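Long-range contact in SalCYP truncation (Salinispora tropica, PDB 7ABB), which belongs to the cytochrome P450 family, a mostly helical haem-binding fold, here holding heme c beside its central helices: residues F130-L143 / L232-A245. Residues are numbered along the deposited sequence; the frame is centred on the assembly and turned at random.
Sequences FSDEFARPYVLENL and LFLAGVDSTVNHMA. With HEC (heme c), chain B.
M244 and V241 are the knobs of this packing, driven from the helix 238-245 into holes on 130-143. The V241 side chain sits among S131, A135, R136 and V139. A135 suits this place because its small CB lets the helices close in, their axes 9.1 Å apart at an angle of 136°. M244 enters the next hole, among F130, A135, Y138 and V139. Its chain is extended and then bends at the last torsion (chi3 60°), which brings CE against both A135 CB, at 3.7 Å, and the F134 ring; a flexible thioether can follow such a turn. SD lies at the edge of the Y138 ring, 5.0 Å from its centroid, a Met-aromatic contact. V139 meets M244 SD with CG2, while its CG1 reaches the G236 carbonyl oxygen at 3.5 Å.

Further along, L143 CD2 and L140 CD1 both rest on V237 CG2, at 3.8 and 4.0 Å respectively. G236, without a side chain, leaves room for L143, whose CD1 continues to heme c atom CBC.

No direct hydrogen bond joins the segments; water does the polar work. R136 is held by a nearly straight salt bridge from NH1 to D132 OD1 (2.9 Å), lying in the guanidinium plane. The remaining nitrogens use that plane's edge too: NE reaches D238 OD1 through one water, NH2 reaches N242 OD1 through another. A third water donates to the carbonyl oxygens of V139 and G236, the V139 bond being the longer.

The break in helix between 222-235 and 238-253 passes alongside heme c, where A235, G236, S239 and T240 line the pocket. Such an interruption is that of the long central helix of the cytochrome P450 fold, backed here by helix 130-147.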
ATOM      1  N   PHE A 130      16.628  -3.676  -6.846  1.00 18.97           N
ATOM      2  CA  PHE A 130      15.797  -2.480  -6.928  1.00 17.76           C
ATOM      3  C   PHE A 130      15.172  -2.126  -5.581  1.00 17.73           C
ATOM      4  O   PHE A 130      15.217  -0.966  -5.149  1.00 17.75           O
ATOM      5  CB  PHE A 130      14.718  -2.687  -7.986  1.00 16.87           C
ATOM      6  CG  PHE A 130      13.769  -1.541  -8.129  1.00 16.95           C
ATOM      7  CD1 PHE A 130      14.046  -0.485  -8.977  1.00 17.07           C
ATOM      8  CD2 PHE A 130      12.581  -1.507  -7.401  1.00 17.09           C
ATOM      9  CE1 PHE A 130      13.172   0.585  -9.103  1.00 17.27           C
ATOM     10  CE2 PHE A 130      11.693  -0.461  -7.555  1.00 16.59           C
ATOM     11  CZ  PHE A 130      11.983   0.588  -8.399  1.00 17.49           C
ATOM     12  N   SER A 131      14.540  -3.093  -4.919  1.00 18.75           N
ATOM     13  CA  SER A 131      13.814  -2.727  -3.707  1.00 19.41           C
ATOM     14  C   SER A 131      14.732  -2.612  -2.494  1.00 19.51           C
ATOM     15  O   SER A 131      14.536  -1.724  -1.657  1.00 19.87           O
ATOM     16  CB  SER A 131      12.693  -3.729  -3.439  1.00 20.10           C
ATOM     17  OG  SER A 131      11.713  -3.609  -4.458  1.00 20.98           O
ATOM     18  N   ASP A 132      15.728  -3.492  -2.371  1.00 18.16           N
ATOM     19  CA  ASP A 132      16.614  -3.464  -1.208  1.00 19.46           C
ATOM     20  C   ASP A 132      17.488  -2.217  -1.199  1.00 20.82           C
ATOM     21  O   ASP A 132      17.666  -1.582  -0.150  1.00 22.46           O
ATOM     22  CB  ASP A 132      17.508  -4.703  -1.180  1.00 24.97           C
ATOM     23  CG  ASP A 132      16.756  -5.979  -0.865  1.00 37.58           C
ATOM     24  OD1 ASP A 132      15.575  -5.903  -0.456  1.00 31.47           O
ATOM     25  OD2 ASP A 132      17.362  -7.059  -1.024  1.00 37.79           O
ATOM     26  N   GLU A 133      18.080  -1.871  -2.344  1.00 20.50           N
ATOM     27  CA  GLU A 133      19.061  -0.791  -2.397  1.00 19.64           C
ATOM     28  C   GLU A 133      18.434   0.560  -2.697  1.00 22.98           C
ATOM     29  O   GLU A 133      18.959   1.583  -2.243  1.00 23.80           O
ATOM     30  CB  GLU A 133      20.130  -1.097  -3.455  1.00 19.66           C
ATOM     31  CG  GLU A 133      20.861  -2.367  -3.201  1.00 27.73           C
ATOM     32  CD  GLU A 133      22.029  -2.513  -4.145  1.00 33.33           C
ATOM     33  OE1 GLU A 133      21.918  -3.289  -5.122  1.00 24.89           O
ATOM     34  OE2 GLU A 133      23.047  -1.802  -3.927  1.00 32.39           O
ATOM     35  N   PHE A 134      17.310   0.595  -3.413  1.00 17.50           N
ATOM     36  CA  PHE A 134      16.709   1.847  -3.871  1.00 16.90           C
ATOM     37  C   PHE A 134      15.332   2.062  -3.255  1.00 17.40           C
ATOM     38  O   PHE A 134      15.172   2.975  -2.442  1.00 17.66           O
ATOM     39  CB  PHE A 134      16.633   1.904  -5.401  1.00 18.44           C
ATOM     40  CG  PHE A 134      15.797   3.042  -5.901  1.00 17.24           C
ATOM     41  CD1 PHE A 134      16.059   4.320  -5.477  1.00 18.17           C
ATOM     42  CD2 PHE A 134      14.714   2.841  -6.729  1.00 18.86           C
ATOM     43  CE1 PHE A 134      15.278   5.382  -5.872  1.00 21.06           C
ATOM     44  CE2 PHE A 134      13.921   3.901  -7.135  1.00 20.24           C
ATOM     45  CZ  PHE A 134      14.193   5.168  -6.708  1.00 21.31           C
ATOM     46  N   ALA A 135      14.334   1.268  -3.616  1.00 16.53           N
ATOM     47  CA  ALA A 135      12.959   1.678  -3.359  1.00 14.85           C
ATOM     48  C   ALA A 135      12.652   1.724  -1.869  1.00 16.78           C
ATOM     49  O   ALA A 135      11.978   2.653  -1.415  1.00 17.44           O
ATOM     50  CB  ALA A 135      11.969   0.766  -4.081  1.00 17.09           C
ATOM     51  N   ARG A 136      13.114   0.736  -1.089  1.00 16.53           N
ATOM     52  CA  ARG A 136      12.743   0.742   0.329  1.00 17.58           C
ATOM     53  C   ARG A 136      13.335   1.928   1.079  1.00 17.34           C
ATOM     54  O   ARG A 136      12.580   2.622   1.783  1.00 17.23           O
ATOM     55  CB  ARG A 136      13.114  -0.589   0.982  1.00 19.89           C
ATOM     56  CG  ARG A 136      12.497  -0.774   2.363  1.00 21.32           C
ATOM     57  CD  ARG A 136      12.741  -2.162   2.900  1.00 23.44           C
ATOM     58  NE  ARG A 136      12.123  -3.159   2.021  1.00 26.78           N
ATOM     59  CZ  ARG A 136      12.776  -4.061   1.297  1.00 29.31           C
ATOM     60  NH1 ARG A 136      14.104  -4.156   1.326  1.00 25.99           N
ATOM     61  NH2 ARG A 136      12.077  -4.885   0.532  1.00 32.51           N
ATOM     62  N   PRO A 137      14.637   2.220   1.008  1.00 17.22           N
ATOM     63  CA  PRO A 137      15.125   3.422   1.693  1.00 17.37           C
ATOM     64  C   PRO A 137      14.522   4.702   1.133  1.00 18.34           C
ATOM     65  O   PRO A 137      14.281   5.651   1.895  1.00 17.62           O
ATOM     66  CB  PRO A 137      16.648   3.345   1.507  1.00 19.07           C
ATOM     67  CG  PRO A 137      16.889   2.377   0.506  1.00 19.56           C
ATOM     68  CD  PRO A 137      15.734   1.443   0.422  1.00 18.84           C
ATOM     69  N   TYR A 138      14.249   4.744  -0.168  1.00 15.94           N
ATOM     70  CA  TYR A 138      13.578   5.891  -0.781  1.00 14.90           C
ATOM     71  C   TYR A 138      12.215   6.131  -0.148  1.00 15.13           C
ATOM     72  O   TYR A 138      11.920   7.230   0.337  1.00 15.85           O
ATOM     73  CB  TYR A 138      13.428   5.622  -2.279  1.00 14.93           C
ATOM     74  CG  TYR A 138      12.488   6.502  -3.043  1.00 15.92           C
ATOM     75  CD1 TYR A 138      12.800   7.823  -3.324  1.00 16.49           C
ATOM     76  CD2 TYR A 138      11.271   6.011  -3.497  1.00 14.72           C
ATOM     77  CE1 TYR A 138      11.935   8.618  -4.049  1.00 13.94           C
ATOM     78  CE2 TYR A 138      10.425   6.789  -4.221  1.00 14.36           C
ATOM     79  CZ  TYR A 138      10.753   8.065  -4.527  1.00 15.54           C
ATOM     80  OH  TYR A 138       9.881   8.817  -5.257  1.00 16.08           O
ATOM     81  N   VAL A 139      11.376   5.105  -0.145  1.00 15.57           N
ATOM     82  CA  VAL A 139      10.025   5.232   0.378  1.00 15.90           C
ATOM     83  C   VAL A 139      10.049   5.547   1.866  1.00 17.05           C
ATOM     84  O   VAL A 139       9.258   6.371   2.350  1.00 17.32           O
ATOM     85  CB  VAL A 139       9.221   3.955   0.072  1.00 16.20           C
ATOM     86  CG1 VAL A 139       7.880   3.963   0.807  1.00 15.83           C
ATOM     87  CG2 VAL A 139       8.984   3.844  -1.425  1.00 16.65           C
ATOM     88  N   LEU A 140      10.913   4.875   2.629  1.00 16.30           N
ATOM     89  CA  LEU A 140      10.967   5.144   4.061  1.00 16.58           C
ATOM     90  C   LEU A 140      11.434   6.566   4.339  1.00 18.28           C
ATOM     91  O   LEU A 140      10.898   7.227   5.232  1.00 17.55           O
ATOM     92  CB  LEU A 140      11.865   4.127   4.748  1.00 20.01           C
ATOM     93  CG  LEU A 140      12.057   4.312   6.254  1.00 22.31           C
ATOM     94  CD1 LEU A 140      10.736   4.314   7.009  1.00 22.99           C
ATOM     95  CD2 LEU A 140      12.996   3.221   6.765  1.00 26.41           C
ATOM     96  N   GLU A 141      12.434   7.056   3.604  1.00 17.76           N
ATOM     97  CA  GLU A 141      12.843   8.453   3.762  1.00 17.68           C
ATOM     98  C   GLU A 141      11.649   9.383   3.541  1.00 17.88           C
ATOM     99  O   GLU A 141      11.406  10.309   4.331  1.00 19.00           O
ATOM    100  CB  GLU A 141      13.976   8.799   2.789  1.00 18.47           C
ATOM    101  CG  GLU A 141      14.369  10.279   2.815  1.00 19.46           C
ATOM    102  CD  GLU A 141      15.585  10.626   1.978  1.00 22.52           C
ATOM    103  OE1 GLU A 141      16.444   9.737   1.730  1.00 23.69           O
ATOM    104  OE2 GLU A 141      15.651  11.793   1.547  1.00 25.22           O
ATOM    105  N   ASN A 142      10.895   9.147   2.468  1.00 17.51           N
ATOM    106  CA  ASN A 142       9.732   9.972   2.172  1.00 16.41           C
ATOM    107  C   ASN A 142       8.698   9.884   3.293  1.00 17.54           C
ATOM    108  O   ASN A 142       8.078  10.889   3.651  1.00 17.47           O
ATOM    109  CB  ASN A 142       9.081   9.527   0.853  1.00 16.63           C
ATOM    110  CG  ASN A 142       9.985   9.696  -0.333  1.00 18.28           C
ATOM    111  OD1 ASN A 142      10.804  10.613  -0.397  1.00 20.11           O
ATOM    112  ND2 ASN A 142       9.823   8.798  -1.309  1.00 18.27           N
ATOM    113  N   LEU A 143       8.461   8.679   3.824  1.00 17.43           N
ATOM    114  CA  LEU A 143       7.503   8.512   4.925  1.00 16.59           C
ATOM    115  C   LEU A 143       7.940   9.321   6.140  1.00 17.53           C
ATOM    116  O   LEU A 143       7.137  10.039   6.753  1.00 18.91           O
ATOM    117  CB  LEU A 143       7.387   7.041   5.313  1.00 18.72           C
ATOM    118  CG  LEU A 143       6.390   6.698   6.428  1.00 17.03           C
ATOM    119  CD1 LEU A 143       4.988   7.060   6.036  1.00 19.08           C
ATOM    120  CD2 LEU A 143       6.480   5.233   6.801  1.00 19.78           C
ATOM    121  N   LEU A 232       1.118   4.172  10.937  1.00 22.19           N
ATOM    122  CA  LEU A 232       1.731   4.887   9.831  1.00 20.16           C
ATOM    123  C   LEU A 232       3.004   4.203   9.376  1.00 19.55           C
ATOM    124  O   LEU A 232       3.253   4.096   8.172  1.00 20.55           O
ATOM    125  CB  LEU A 232       2.013   6.330  10.239  1.00 18.40           C
ATOM    126  CG  LEU A 232       0.748   7.169  10.394  1.00 22.45           C
ATOM    127  CD1 LEU A 232       1.080   8.528  10.934  1.00 22.47           C
ATOM    128  CD2 LEU A 232       0.022   7.340   9.076  1.00 29.90           C
ATOM    129  N   PHE A 233       3.819   3.728  10.319  1.00 21.56           N
ATOM    130  CA  PHE A 233       5.036   3.019   9.934  1.00 21.66           C
ATOM    131  C   PHE A 233       4.699   1.732   9.197  1.00 22.66           C
ATOM    132  O   PHE A 233       5.299   1.425   8.162  1.00 21.68           O
ATOM    133  CB  PHE A 233       5.883   2.711  11.161  1.00 23.39           C
ATOM    134  CG  PHE A 233       7.165   1.994  10.837  1.00 22.77           C
ATOM    135  CD1 PHE A 233       8.292   2.704  10.498  1.00 27.42           C
ATOM    136  CD2 PHE A 233       7.240   0.611  10.883  1.00 23.94           C
ATOM    137  CE1 PHE A 233       9.477   2.042  10.189  1.00 28.04           C
ATOM    138  CE2 PHE A 233       8.440  -0.048  10.584  1.00 28.66           C
ATOM    139  CZ  PHE A 233       9.538   0.672  10.248  1.00 25.11           C
ATOM    140  N   LEU A 234       3.749   0.960   9.731  1.00 22.22           N
ATOM    141  CA  LEU A 234       3.455  -0.352   9.161  1.00 23.74           C
ATOM    142  C   LEU A 234       2.746  -0.249   7.812  1.00 22.10           C
ATOM    143  O   LEU A 234       2.891  -1.152   6.971  1.00 23.34           O
ATOM    144  CB  LEU A 234       2.615  -1.164  10.146  1.00 23.64           C
ATOM    145  CG  LEU A 234       3.331  -1.593  11.429  1.00 32.48           C
ATOM    146  CD1 LEU A 234       2.339  -2.256  12.372  1.00 45.33           C
ATOM    147  CD2 LEU A 234       4.484  -2.533  11.146  1.00 40.88           C
ATOM    148  N   ALA A 235       1.974   0.823   7.595  1.00 21.54           N
ATOM    149  CA  ALA A 235       1.222   1.026   6.359  1.00 19.94           C
ATOM    150  C   ALA A 235       2.021   1.736   5.277  1.00 24.55           C
ATOM    151  O   ALA A 235       1.724   1.573   4.087  1.00 25.42           O
ATOM    152  CB  ALA A 235      -0.031   1.854   6.644  1.00 22.78           C
ATOM    153  N   GLY A 236       3.020   2.533   5.649  1.00 19.73           N
ATOM    154  CA  GLY A 236       3.567   3.510   4.737  1.00 20.03           C
ATOM    155  C   GLY A 236       4.778   3.124   3.905  1.00 20.19           C
ATOM    156  O   GLY A 236       5.272   4.004   3.203  1.00 21.61           O
ATOM    157  N   VAL A 237       5.270   1.884   3.956  1.00 18.01           N
ATOM    158  CA  VAL A 237       6.452   1.496   3.180  1.00 15.76           C
ATOM    159  C   VAL A 237       6.161   0.373   2.182  1.00 18.61           C
ATOM    160  O   VAL A 237       6.318   0.565   0.975  1.00 17.93           O
ATOM    161  CB  VAL A 237       7.611   1.075   4.092  1.00 18.27           C
ATOM    162  CG1 VAL A 237       8.833   0.770   3.261  1.00 19.77           C
ATOM    163  CG2 VAL A 237       7.938   2.168   5.107  1.00 20.77           C
ATOM    164  N   ASP A 238       5.760  -0.807   2.668  1.00 17.78           N
ATOM    165  CA  ASP A 238       5.878  -2.014   1.846  1.00 17.41           C
ATOM    166  C   ASP A 238       4.970  -1.968   0.622  1.00 17.58           C
ATOM    167  O   ASP A 238       5.382  -2.372  -0.478  1.00 18.06           O
ATOM    168  CB  ASP A 238       5.586  -3.250   2.681  1.00 19.22           C
ATOM    169  CG  ASP A 238       6.613  -3.500   3.781  1.00 24.19           C
ATOM    170  OD1 ASP A 238       7.686  -2.850   3.822  1.00 26.15           O
ATOM    171  OD2 ASP A 238       6.343  -4.389   4.612  1.00 29.84           O
ATOM    172  N   SER A 239       3.722  -1.537   0.776  1.00 17.76           N
ATOM    173  CA  SER A 239       2.837  -1.508  -0.384  1.00 16.87           C
ATOM    174  C   SER A 239       3.360  -0.578  -1.468  1.00 18.16           C
ATOM    175  O   SER A 239       3.251  -0.888  -2.667  1.00 17.18           O
ATOM    176  CB  SER A 239       1.438  -1.067  -0.000  1.00 21.77           C
ATOM    177  OG  SER A 239       0.729  -2.111   0.614  1.00 28.37           O
ATOM    178  N   THR A 240       3.895   0.582  -1.077  1.00 17.79           N
ATOM    179  CA  THR A 240       4.463   1.520  -2.046  1.00 15.61           C
ATOM    180  C   THR A 240       5.680   0.911  -2.727  1.00 16.88           C
ATOM    181  O   THR A 240       5.797   0.961  -3.956  1.00 17.57           O
ATOM    182  CB  THR A 240       4.827   2.850  -1.367  1.00 15.52           C
ATOM    183  OG1 THR A 240       3.681   3.343  -0.657  1.00 16.29           O
ATOM    184  CG2 THR A 240       5.237   3.892  -2.382  1.00 17.33           C
ATOM    185  N   VAL A 241       6.589   0.323  -1.941  1.00 15.59           N
ATOM    186  CA  VAL A 241       7.779  -0.311  -2.502  1.00 16.35           C
ATOM    187  C   VAL A 241       7.371  -1.387  -3.497  1.00 16.92           C
ATOM    188  O   VAL A 241       7.935  -1.477  -4.591  1.00 16.07           O
ATOM    189  CB  VAL A 241       8.660  -0.902  -1.383  1.00 15.50           C
ATOM    190  CG1 VAL A 241       9.756  -1.827  -1.975  1.00 18.24           C
ATOM    191  CG2 VAL A 241       9.290   0.188  -0.564  1.00 17.05           C
ATOM    192  N   ASN A 242       6.397  -2.232  -3.138  1.00 16.28           N
ATOM    193  CA  ASN A 242       6.119  -3.371  -4.008  1.00 15.65           C
ATOM    194  C   ASN A 242       5.350  -2.958  -5.249  1.00 17.16           C
ATOM    195  O   ASN A 242       5.518  -3.599  -6.294  1.00 17.11           O
ATOM    196  CB  ASN A 242       5.413  -4.475  -3.234  1.00 17.28           C
ATOM    197  CG  ASN A 242       6.316  -5.090  -2.171  1.00 20.02           C
ATOM    198  OD1 ASN A 242       7.535  -4.845  -2.159  1.00 18.88           O
ATOM    199  ND2 ASN A 242       5.745  -5.888  -1.292  1.00 23.49           N
ATOM    200  N   HIS A 243       4.547  -1.890  -5.186  1.00 15.94           N
ATOM    201  CA  HIS A 243       3.976  -1.325  -6.407  1.00 17.19           C
ATOM    202  C   HIS A 243       5.063  -0.742  -7.306  1.00 16.99           C
ATOM    203  O   HIS A 243       5.030  -0.926  -8.534  1.00 17.01           O
ATOM    204  CB  HIS A 243       2.916  -0.274  -6.067  1.00 17.69           C
ATOM    205  CG  HIS A 243       1.538  -0.841  -5.953  1.00 15.64           C
ATOM    206  ND1 HIS A 243       0.849  -1.362  -7.032  1.00 17.18           N
ATOM    207  CD2 HIS A 243       0.723  -0.989  -4.882  1.00 17.41           C
ATOM    208  CE1 HIS A 243      -0.339  -1.773  -6.631  1.00 17.23           C
ATOM    209  NE2 HIS A 243      -0.445  -1.553  -5.330  1.00 18.33           N
ATOM    210  N   MET A 244       6.059  -0.081  -6.711  1.00 14.65           N
ATOM    211  CA  MET A 244       7.171   0.434  -7.500  1.00 15.96           C
ATOM    212  C   MET A 244       7.892  -0.701  -8.199  1.00 17.35           C
ATOM    213  O   MET A 244       8.253  -0.593  -9.378  1.00 18.39           O
ATOM    214  CB  MET A 244       8.158   1.193  -6.615  1.00 17.07           C
ATOM    215  CG  MET A 244       7.694   2.555  -6.188  1.00 17.16           C
ATOM    216  SD  MET A 244       8.852   3.358  -5.050  1.00 17.22           S
ATOM    217  CE  MET A 244      10.293   3.411  -6.100  1.00 17.89           C
ATOM    218  N   ALA A 245       8.104  -1.794  -7.472  1.00 16.23           N
ATOM    219  CA  ALA A 245       8.901  -2.910  -7.973  1.00 15.49           C
ATOM    220  C   ALA A 245       8.156  -3.683  -9.054  1.00 17.43           C
ATOM    221  O   ALA A 245       8.729  -4.022 -10.097  1.00 17.77           O
ATOM    222  CB  ALA A 245       9.269  -3.834  -6.812  1.00 17.08           C
TER
HETATM  223 FE   HEC B 501      -2.592   2.767   2.649  1.00 17.53          FE
HETATM  224  CHA HEC B 501      -5.452   2.099   4.442  1.00 17.86           C
HETATM  225  CHB HEC B 501      -3.609   0.485   0.305  1.00 15.28           C
HETATM  226  CHC HEC B 501       0.231   3.447   0.826  1.00 16.76           C
HETATM  227  CHD HEC B 501      -1.418   4.750   5.156  1.00 18.73           C
HETATM  228  NA  HEC B 501      -4.181   1.543   2.437  1.00 17.11           N
HETATM  229  C1A HEC B 501      -5.301   1.435   3.261  1.00 17.29           C
HETATM  230  C2A HEC B 501      -6.275   0.512   2.715  1.00 18.43           C
HETATM  231  C3A HEC B 501      -5.744   0.085   1.556  1.00 18.94           C
HETATM  232  C4A HEC B 501      -4.455   0.706   1.373  1.00 15.59           C
HETATM  233  CMA HEC B 501      -6.338  -0.929   0.562  1.00 17.97           C
HETATM  234  CAA HEC B 501      -7.672   0.140   3.329  1.00 17.31           C
HETATM  235  CBA HEC B 501      -7.626  -1.029   4.307  1.00 21.19           C
HETATM  236  CGA HEC B 501      -9.030  -1.341   4.797  1.00 19.03           C
HETATM  237  O1A HEC B 501      -9.096  -2.207   5.700  1.00 23.43           O
HETATM  238  O2A HEC B 501     -10.001  -0.730   4.279  1.00 19.20           O
HETATM  239  NB  HEC B 501      -1.807   2.060   0.940  1.00 15.88           N
HETATM  240  C1B HEC B 501      -2.403   1.150   0.087  1.00 17.42           C
HETATM  241  C2B HEC B 501      -1.565   1.032  -1.069  1.00 17.41           C
HETATM  242  C3B HEC B 501      -0.521   1.870  -0.933  1.00 16.58           C
HETATM  243  C4B HEC B 501      -0.638   2.508   0.332  1.00 16.64           C
HETATM  244  CMB HEC B 501      -1.944   0.094  -2.233  1.00 18.92           C
HETATM  245  CAB HEC B 501       0.682   2.172  -1.790  1.00 18.96           C
HETATM  246  CBB HEC B 501       0.621   1.714  -3.211  1.00 24.71           C
HETATM  247  NC  HEC B 501      -0.905   3.864   2.964  1.00 17.62           N
HETATM  248  C1C HEC B 501       0.089   4.078   2.037  1.00 17.17           C
HETATM  249  C2C HEC B 501       1.003   5.064   2.549  1.00 16.81           C
HETATM  250  C3C HEC B 501       0.560   5.455   3.765  1.00 17.12           C
HETATM  251  C4C HEC B 501      -0.632   4.684   4.034  1.00 17.12           C
HETATM  252  CMC HEC B 501       2.228   5.563   1.781  1.00 16.62           C
HETATM  253  CAC HEC B 501       1.143   6.448   4.785  1.00 20.95           C
HETATM  254  CBC HEC B 501       2.138   7.510   4.319  1.00 42.76           C
HETATM  255  ND  HEC B 501      -3.292   3.285   4.445  1.00 16.02           N
HETATM  256  C1D HEC B 501      -2.619   4.138   5.320  1.00 18.87           C
HETATM  257  C2D HEC B 501      -3.434   4.309   6.481  1.00 19.32           C
HETATM  258  C3D HEC B 501      -4.673   3.506   6.296  1.00 20.45           C
HETATM  259  C4D HEC B 501      -4.513   2.915   4.985  1.00 18.52           C
HETATM  260  CMD HEC B 501      -3.064   5.160   7.703  1.00 20.45           C
HETATM  261  CAD HEC B 501      -5.859   3.349   7.263  1.00 20.74           C
HETATM  262  CBD HEC B 501      -6.884   4.397   6.904  1.00 18.15           C
HETATM  263  CGD HEC B 501      -8.125   4.225   7.759  1.00 23.69           C
HETATM  264  O1D HEC B 501      -8.953   5.159   7.808  1.00 21.43           O
HETATM  265  O2D HEC B 501      -8.254   3.148   8.375  1.00 24.00           O
HETATM  266  O   HOH W   1       9.387  -2.686   1.730  1.00 28.22           O
HETATM  267  O   HOH W   2       8.974  -4.938   0.161  1.00 29.13           O
HETATM  268  O   HOH W   3       5.981   6.471   2.209  1.00 19.07           O